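Local structure of capsular polysaccharide export system protein KpsC (Thermosulfurimonas dismutans, 6MGB) at residues R104-E118 / R282-A296. The protein probably transfers Kdo from CMP-Kdo in beta (2,4) linkage while building the conserved glycolipid anchor of bacterial capsular polysaccharides. Sequence-based numbering, arbitrary orientation.
Sequences RPSLLENLLNFGGWE and RRKRRRTLLELFAAA
Leu112 O, near the C-terminal end of helix 107-114, takes two N-H groups from Arg287: NE at 2.8 Å, in the carbonyl plane on a lone pair, and NH2 from above that plane. The fold is consistent with GT-B, and the contact packs helix 107-114 against helix 289-296, running roughly antiparallel, and the arginine-rich residues 282-287 that precede it. The end of the same guanidinium meets Glu118 OE2 with NH1 and NH2, each at 2.8 Å. One face lies against Trp117 CZ2, the planes 33° apart, and Arg285 NE sits over the opposite face; Glu118 OE2 would partly offset the charge of both arginines. A methionine in place of Arg287 would probably leave Leu112 O without this double grip and Glu118 without its hydrogen-bonded counter-charge. Beside this layer, Ala295 CB packs over a face of Trp117 and against Leu112 CD2, while Leu112 CD1 meets Leu292 CD1 at 3.6 Å. Asn113 bridges to the backbone of 282-284, ND2 giving to Arg282 O and OD1 accepting from Lys284 N. Glu109 reaches two arginines because its chain runs out extended from a CG lying opposite the main-chain nitrogen (chi1 -170°). Arg282 holds both carboxylate oxygens side-on, NE to OE2 and NH2 to OE1, whereas Arg283 NE approaches OE1 on its anti lone pair, 2.8 Å away and nearly straight at 176°.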
loop_
_atom_site.group_PDB
_atom_site.type_symbol
_atom_site.label_atom_id
_atom_site.label_comp_id
_atom_site.label_asym_id
_atom_site.label_seq_id
_atom_site.Cartn_x
_atom_site.Cartn_y
_atom_site.Cartn_z
ATOM N N ARG A 104 -11.411 -7.819 -8.689
ATOM C CA ARG A 104 -10.834 -8.469 -9.859
ATOM C C ARG A 104 -9.462 -9.027 -9.509
ATOM O O ARG A 104 -8.902 -8.690 -8.457
ATOM C CB ARG A 104 -10.682 -7.490 -11.024
ATOM C CG ARG A 104 -11.919 -6.702 -11.406
ATOM C CD ARG A 104 -11.520 -5.587 -12.358
ATOM N NE ARG A 104 -10.582 -4.662 -11.722
ATOM C CZ ARG A 104 -9.637 -3.973 -12.358
ATOM N NH1 ARG A 104 -9.473 -4.095 -13.670
ATOM N NH2 ARG A 104 -8.840 -3.164 -11.674
ATOM N N PRO A 105 -8.884 -9.868 -10.360
ATOM C CA PRO A 105 -7.473 -10.222 -10.185
ATOM C C PRO A 105 -6.585 -9.000 -10.354
ATOM O O PRO A 105 -6.936 -8.034 -11.035
ATOM C CB PRO A 105 -7.221 -11.253 -11.294
ATOM C CG PRO A 105 -8.566 -11.768 -11.665
ATOM C CD PRO A 105 -9.516 -10.632 -11.448
ATOM N N SER A 106 -5.426 -9.049 -9.704
ATOM C CA SER A 106 -4.343 -8.107 -9.935
ATOM C C SER A 106 -3.074 -8.909 -10.189
ATOM O O SER A 106 -3.023 -10.116 -9.941
ATOM C CB SER A 106 -4.147 -7.158 -8.745
ATOM O OG SER A 106 -3.579 -7.843 -7.639
ATOM N N LEU A 107 -2.038 -8.236 -10.694
ATOM C CA LEU A 107 -0.760 -8.917 -10.867
ATOM C C LEU A 107 -0.289 -9.521 -9.551
ATOM O O LEU A 107 0.177 -10.665 -9.514
ATOM C CB LEU A 107 0.288 -7.950 -11.421
ATOM C CG LEU A 107 1.723 -8.492 -11.461
ATOM C CD1 LEU A 107 1.822 -9.712 -12.368
ATOM C CD2 LEU A 107 2.698 -7.413 -11.900
ATOM N N LEU A 108 -0.421 -8.771 -8.454
ATOM C CA LEU A 108 0.028 -9.269 -7.158
ATOM C C LEU A 108 -0.780 -10.488 -6.733
ATOM O O LEU A 108 -0.216 -11.495 -6.288
ATOM C CB LEU A 108 -0.067 -8.161 -6.108
ATOM C CG LEU A 108 0.307 -8.558 -4.677
ATOM C CD1 LEU A 108 1.698 -9.174 -4.618
ATOM C CD2 LEU A 108 0.225 -7.357 -3.750
ATOM N N GLU A 109 -2.107 -10.417 -6.862
ATOM C CA GLU A 109 -2.937 -11.558 -6.494
ATOM C C GLU A 109 -2.577 -12.781 -7.325
ATOM O O GLU A 109 -2.572 -13.907 -6.817
ATOM C CB GLU A 109 -4.417 -11.217 -6.664
ATOM C CG GLU A 109 -5.351 -12.265 -6.075
ATOM C CD GLU A 109 -6.805 -12.008 -6.410
ATOM O OE1 GLU A 109 -7.535 -11.486 -5.542
ATOM O OE2 GLU A 109 -7.217 -12.327 -7.545
ATOM N N ASN A 110 -2.269 -12.578 -8.609
ATOM C CA ASN A 110 -1.871 -13.696 -9.457
ATOM C C ASN A 110 -0.554 -14.301 -8.985
ATOM O O ASN A 110 -0.406 -15.527 -8.941
ATOM C CB ASN A 110 -1.765 -13.241 -10.914
ATOM C CG ASN A 110 -3.122 -13.026 -11.565
ATOM O OD1 ASN A 110 -4.153 -13.464 -11.051
ATOM N ND2 ASN A 110 -3.121 -12.365 -12.719
ATOM N N LEU A 111 0.418 -13.455 -8.626
ATOM C CA LEU A 111 1.676 -13.966 -8.090
ATOM C C LEU A 111 1.437 -14.815 -6.850
ATOM O O LEU A 111 2.034 -15.888 -6.694
ATOM C CB LEU A 111 2.620 -12.808 -7.762
ATOM C CG LEU A 111 3.269 -12.091 -8.947
ATOM C CD1 LEU A 111 3.981 -10.836 -8.475
ATOM C CD2 LEU A 111 4.243 -13.012 -9.663
ATOM N N LEU A 112 0.555 -14.359 -5.960
ATOM C CA LEU A 112 0.308 -15.082 -4.719
ATOM C C LEU A 112 -0.486 -16.358 -4.961
ATOM O O LEU A 112 -0.267 -17.360 -4.272
ATOM C CB LEU A 112 -0.424 -14.175 -3.732
ATOM C CG LEU A 112 0.385 -12.967 -3.243
ATOM C CD1 LEU A 112 -0.505 -11.938 -2.559
ATOM C CD2 LEU A 112 1.493 -13.412 -2.300
ATOM N N ASN A 113 -1.401 -16.346 -5.934
ATOM C CA ASN A 113 -2.253 -17.512 -6.156
ATOM C C ASN A 113 -1.487 -18.650 -6.821
ATOM O O ASN A 113 -1.613 -19.809 -6.411
ATOM C CB ASN A 113 -3.467 -17.124 -7.007
ATOM C CG ASN A 113 -4.747 -17.015 -6.192
ATOM O OD1 ASN A 113 -4.915 -17.694 -5.180
ATOM N ND2 ASN A 113 -5.661 -16.163 -6.640
ATOM N N PHE A 114 -0.690 -18.345 -7.845
ATOM C CA PHE A 114 -0.172 -19.370 -8.740
ATOM C C PHE A 114 1.346 -19.494 -8.759
ATOM O O PHE A 114 1.867 -20.390 -9.434
ATOM C CB PHE A 114 -0.661 -19.100 -10.166
ATOM C CG PHE A 114 -2.126 -18.773 -10.256
ATOM C CD1 PHE A 114 -3.086 -19.740 -10.005
ATOM C CD2 PHE A 114 -2.541 -17.497 -10.603
ATOM C CE1 PHE A 114 -4.432 -19.438 -10.091
ATOM C CE2 PHE A 114 -3.889 -17.192 -10.691
ATOM C CZ PHE A 114 -4.834 -18.163 -10.434
ATOM N N GLY A 115 2.074 -18.621 -8.064
ATOM C CA GLY A 115 3.510 -18.802 -7.953
ATOM C C GLY A 115 4.255 -18.462 -9.234
ATOM O O GLY A 115 3.891 -17.550 -9.983
ATOM N N GLY A 116 5.323 -19.215 -9.482
ATOM C CA GLY A 116 6.230 -18.938 -10.576
ATOM C C GLY A 116 7.477 -18.174 -10.187
ATOM O O GLY A 116 8.237 -17.775 -11.077
ATOM N N TRP A 117 7.722 -17.976 -8.891
ATOM C CA TRP A 117 8.776 -17.082 -8.433
ATOM C C TRP A 117 9.480 -17.528 -7.160
ATOM O O TRP A 117 10.481 -16.902 -6.797
ATOM C CB TRP A 117 8.193 -15.680 -8.195
ATOM C CG TRP A 117 6.977 -15.698 -7.315
ATOM C CD1 TRP A 117 5.676 -15.782 -7.716
ATOM C CD2 TRP A 117 6.952 -15.643 -5.884
ATOM N NE1 TRP A 117 4.842 -15.782 -6.624
ATOM C CE2 TRP A 117 5.601 -15.695 -5.487
ATOM C CE3 TRP A 117 7.940 -15.554 -4.900
ATOM C CZ2 TRP A 117 5.214 -15.660 -4.148
ATOM C CZ3 TRP A 117 7.555 -15.516 -3.570
ATOM C CH2 TRP A 117 6.203 -15.571 -3.207
ATOM N N GLU A 118 9.009 -18.562 -6.467
ATOM C CA GLU A 118 9.567 -18.944 -5.169
ATOM C C GLU A 118 10.845 -19.741 -5.391
ATOM O O GLU A 118 10.804 -20.913 -5.773
ATOM C CB GLU A 118 8.558 -19.751 -4.362
ATOM C CG GLU A 118 7.184 -19.113 -4.247
ATOM C CD GLU A 118 6.229 -19.581 -5.327
ATOM O OE1 GLU A 118 6.679 -19.793 -6.474
ATOM O OE2 GLU A 118 5.028 -19.747 -5.024
ATOM N N ARG A 282 -11.696 -16.080 -4.737
ATOM C CA ARG A 282 -10.682 -16.154 -5.781
ATOM C C ARG A 282 -9.285 -16.367 -5.215
ATOM O O ARG A 282 -8.402 -16.846 -5.936
ATOM C CB ARG A 282 -10.721 -14.876 -6.618
ATOM C CG ARG A 282 -10.086 -15.003 -7.988
ATOM C CD ARG A 282 -10.180 -13.696 -8.757
ATOM N NE ARG A 282 -9.805 -12.557 -7.921
ATOM C CZ ARG A 282 -10.657 -11.688 -7.381
ATOM N NH1 ARG A 282 -11.966 -11.782 -7.591
ATOM N NH2 ARG A 282 -10.192 -10.704 -6.627
ATOM N N ARG A 283 -9.065 -16.027 -3.946
ATOM C CA ARG A 283 -7.774 -16.223 -3.293
ATOM C C ARG A 283 -7.799 -17.570 -2.582
ATOM O O ARG A 283 -8.488 -17.736 -1.569
ATOM C CB ARG A 283 -7.485 -15.079 -2.324
ATOM C CG ARG A 283 -7.377 -13.735 -3.018
ATOM C CD ARG A 283 -7.157 -12.583 -2.050
ATOM N NE ARG A 283 -7.180 -11.307 -2.758
ATOM C CZ ARG A 283 -7.055 -10.115 -2.182
ATOM N NH1 ARG A 283 -6.890 -10.014 -0.868
ATOM N NH2 ARG A 283 -7.099 -9.020 -2.927
ATOM N N LYS A 284 -7.054 -18.534 -3.115
ATOM C CA LYS A 284 -7.108 -19.914 -2.649
ATOM C C LYS A 284 -5.826 -20.387 -1.984
ATOM O O LYS A 284 -5.887 -21.114 -0.990
ATOM C CB LYS A 284 -7.440 -20.841 -3.823
ATOM C CG LYS A 284 -8.722 -20.460 -4.547
ATOM C CD LYS A 284 -9.253 -21.600 -5.400
ATOM C CE LYS A 284 -10.667 -21.313 -5.882
ATOM N NZ LYS A 284 -10.736 -20.113 -6.762
ATOM N N ARG A 285 -4.667 -19.992 -2.500
ATOM C CA ARG A 285 -3.398 -20.473 -1.973
ATOM C C ARG A 285 -3.070 -19.786 -0.654
ATOM O O ARG A 285 -3.131 -18.558 -0.551
ATOM C CB ARG A 285 -2.279 -20.230 -2.982
ATOM C CG ARG A 285 -0.931 -20.766 -2.539
ATOM C CD ARG A 285 -0.101 -21.205 -3.726
ATOM N NE ARG A 285 1.219 -21.679 -3.321
ATOM C CZ ARG A 285 2.196 -21.990 -4.165
ATOM N NH1 ARG A 285 3.362 -22.412 -3.696
ATOM N NH2 ARG A 285 2.013 -21.877 -5.474
ATOM N N ARG A 286 -2.726 -20.584 0.354
ATOM C CA ARG A 286 -2.256 -20.046 1.621
ATOM C C ARG A 286 -0.798 -19.632 1.485
ATOM O O ARG A 286 0.000 -20.322 0.842
ATOM C CB ARG A 286 -2.402 -21.083 2.737
ATOM C CG ARG A 286 -3.742 -21.810 2.776
ATOM C CD ARG A 286 -4.895 -20.875 3.104
ATOM N NE ARG A 286 -5.214 -19.978 1.997
ATOM C CZ ARG A 286 -6.035 -18.937 2.087
ATOM N NH1 ARG A 286 -6.627 -18.648 3.239
ATOM N NH2 ARG A 286 -6.262 -18.180 1.022
ATOM N N ARG A 287 -0.450 -18.500 2.092
ATOM C CA ARG A 287 0.893 -17.950 1.986
ATOM C C ARG A 287 1.440 -17.621 3.366
ATOM O O ARG A 287 0.703 -17.215 4.270
ATOM C CB ARG A 287 0.915 -16.686 1.114
ATOM C CG ARG A 287 0.703 -16.944 -0.366
ATOM C CD ARG A 287 1.844 -17.756 -0.953
ATOM N NE ARG A 287 1.774 -17.848 -2.408
ATOM C CZ ARG A 287 2.694 -18.442 -3.162
ATOM N NH1 ARG A 287 3.760 -18.998 -2.604
ATOM N NH2 ARG A 287 2.549 -18.478 -4.479
ATOM N N THR A 288 2.748 -17.810 3.517
ATOM C CA THR A 288 3.451 -17.352 4.702
ATOM C C THR A 288 3.707 -15.852 4.607
ATOM O O THR A 288 3.633 -15.248 3.534
ATOM C CB THR A 288 4.787 -18.079 4.864
ATOM O OG1 THR A 288 5.674 -17.688 3.809
ATOM C CG2 THR A 288 4.595 -19.592 4.833
ATOM N N LEU A 289 4.021 -15.250 5.755
ATOM C CA LEU A 289 4.349 -13.829 5.771
ATOM C C LEU A 289 5.534 -13.543 4.858
ATOM O O LEU A 289 5.511 -12.592 4.068
ATOM C CB LEU A 289 4.642 -13.376 7.202
ATOM C CG LEU A 289 4.870 -11.877 7.464
ATOM C CD1 LEU A 289 6.288 -11.428 7.109
ATOM C CD2 LEU A 289 3.846 -11.018 6.729
ATOM N N LEU A 290 6.580 -14.367 4.947
ATOM C CA LEU A 290 7.753 -14.151 4.108
ATOM C C LEU A 290 7.394 -14.231 2.630
ATOM O O LEU A 290 7.867 -13.421 1.825
ATOM C CB LEU A 290 8.839 -15.168 4.456
ATOM C CG LEU A 290 10.205 -14.924 3.813
ATOM C CD1 LEU A 290 10.817 -13.626 4.320
ATOM C CD2 LEU A 290 11.139 -16.093 4.079
ATOM N N GLU A 291 6.547 -15.191 2.254
ATOM C CA GLU A 291 6.149 -15.314 0.855
ATOM C C GLU A 291 5.327 -14.111 0.413
ATOM O O GLU A 291 5.554 -13.560 -0.670
ATOM C CB GLU A 291 5.362 -16.607 0.642
ATOM C CG GLU A 291 6.210 -17.868 0.710
ATOM C CD GLU A 291 5.378 -19.136 0.644
ATOM O OE1 GLU A 291 4.163 -19.070 0.930
ATOM O OE2 GLU A 291 5.940 -20.197 0.306
ATOM N N LEU A 292 4.369 -13.691 1.240
ATOM C CA LEU A 292 3.569 -12.514 0.922
ATOM C C LEU A 292 4.452 -11.281 0.778
ATOM O O LEU A 292 4.307 -10.501 -0.169
ATOM C CB LEU A 292 2.515 -12.306 2.009
ATOM C CG LEU A 292 1.605 -11.082 1.902
ATOM C CD1 LEU A 292 0.966 -10.982 0.530
ATOM C CD2 LEU A 292 0.539 -11.156 2.980
ATOM N N PHE A 293 5.386 -11.098 1.713
ATOM C CA PHE A 293 6.299 -9.963 1.646
ATOM C C PHE A 293 7.165 -10.017 0.393
ATOM O O PHE A 293 7.384 -8.993 -0.264
ATOM C CB PHE A 293 7.167 -9.934 2.904
ATOM C CG PHE A 293 8.291 -8.941 2.847
ATOM C CD1 PHE A 293 8.073 -7.610 3.153
ATOM C CD2 PHE A 293 9.569 -9.344 2.493
ATOM C CE1 PHE A 293 9.106 -6.698 3.101
ATOM C CE2 PHE A 293 10.607 -8.435 2.443
ATOM C CZ PHE A 293 10.377 -7.111 2.745
ATOM N N ALA A 294 7.673 -11.203 0.045
ATOM C CA ALA A 294 8.539 -11.327 -1.123
ATOM C C ALA A 294 7.825 -10.869 -2.389
ATOM O O ALA A 294 8.367 -10.081 -3.173
ATOM C CB ALA A 294 9.015 -12.772 -1.268
ATOM N N ALA A 295 6.604 -11.354 -2.611
ATOM C CA ALA A 295 5.859 -10.955 -3.800
ATOM C C ALA A 295 5.475 -9.479 -3.742
ATOM O O ALA A 295 5.637 -8.745 -4.723
ATOM C CB ALA A 295 4.612 -11.826 -3.951
ATOM N N ALA A 296 4.969 -9.027 -2.593
ATOM C CA ALA A 296 4.382 -7.693 -2.519
ATOM C C ALA A 296 5.445 -6.601 -2.547
ATOM O O ALA A 296 5.249 -5.556 -3.179
ATOM C CB ALA A 296 3.525 -7.568 -1.261
HETATM O O HOH W 1 -7.442 -8.532 -6.018
#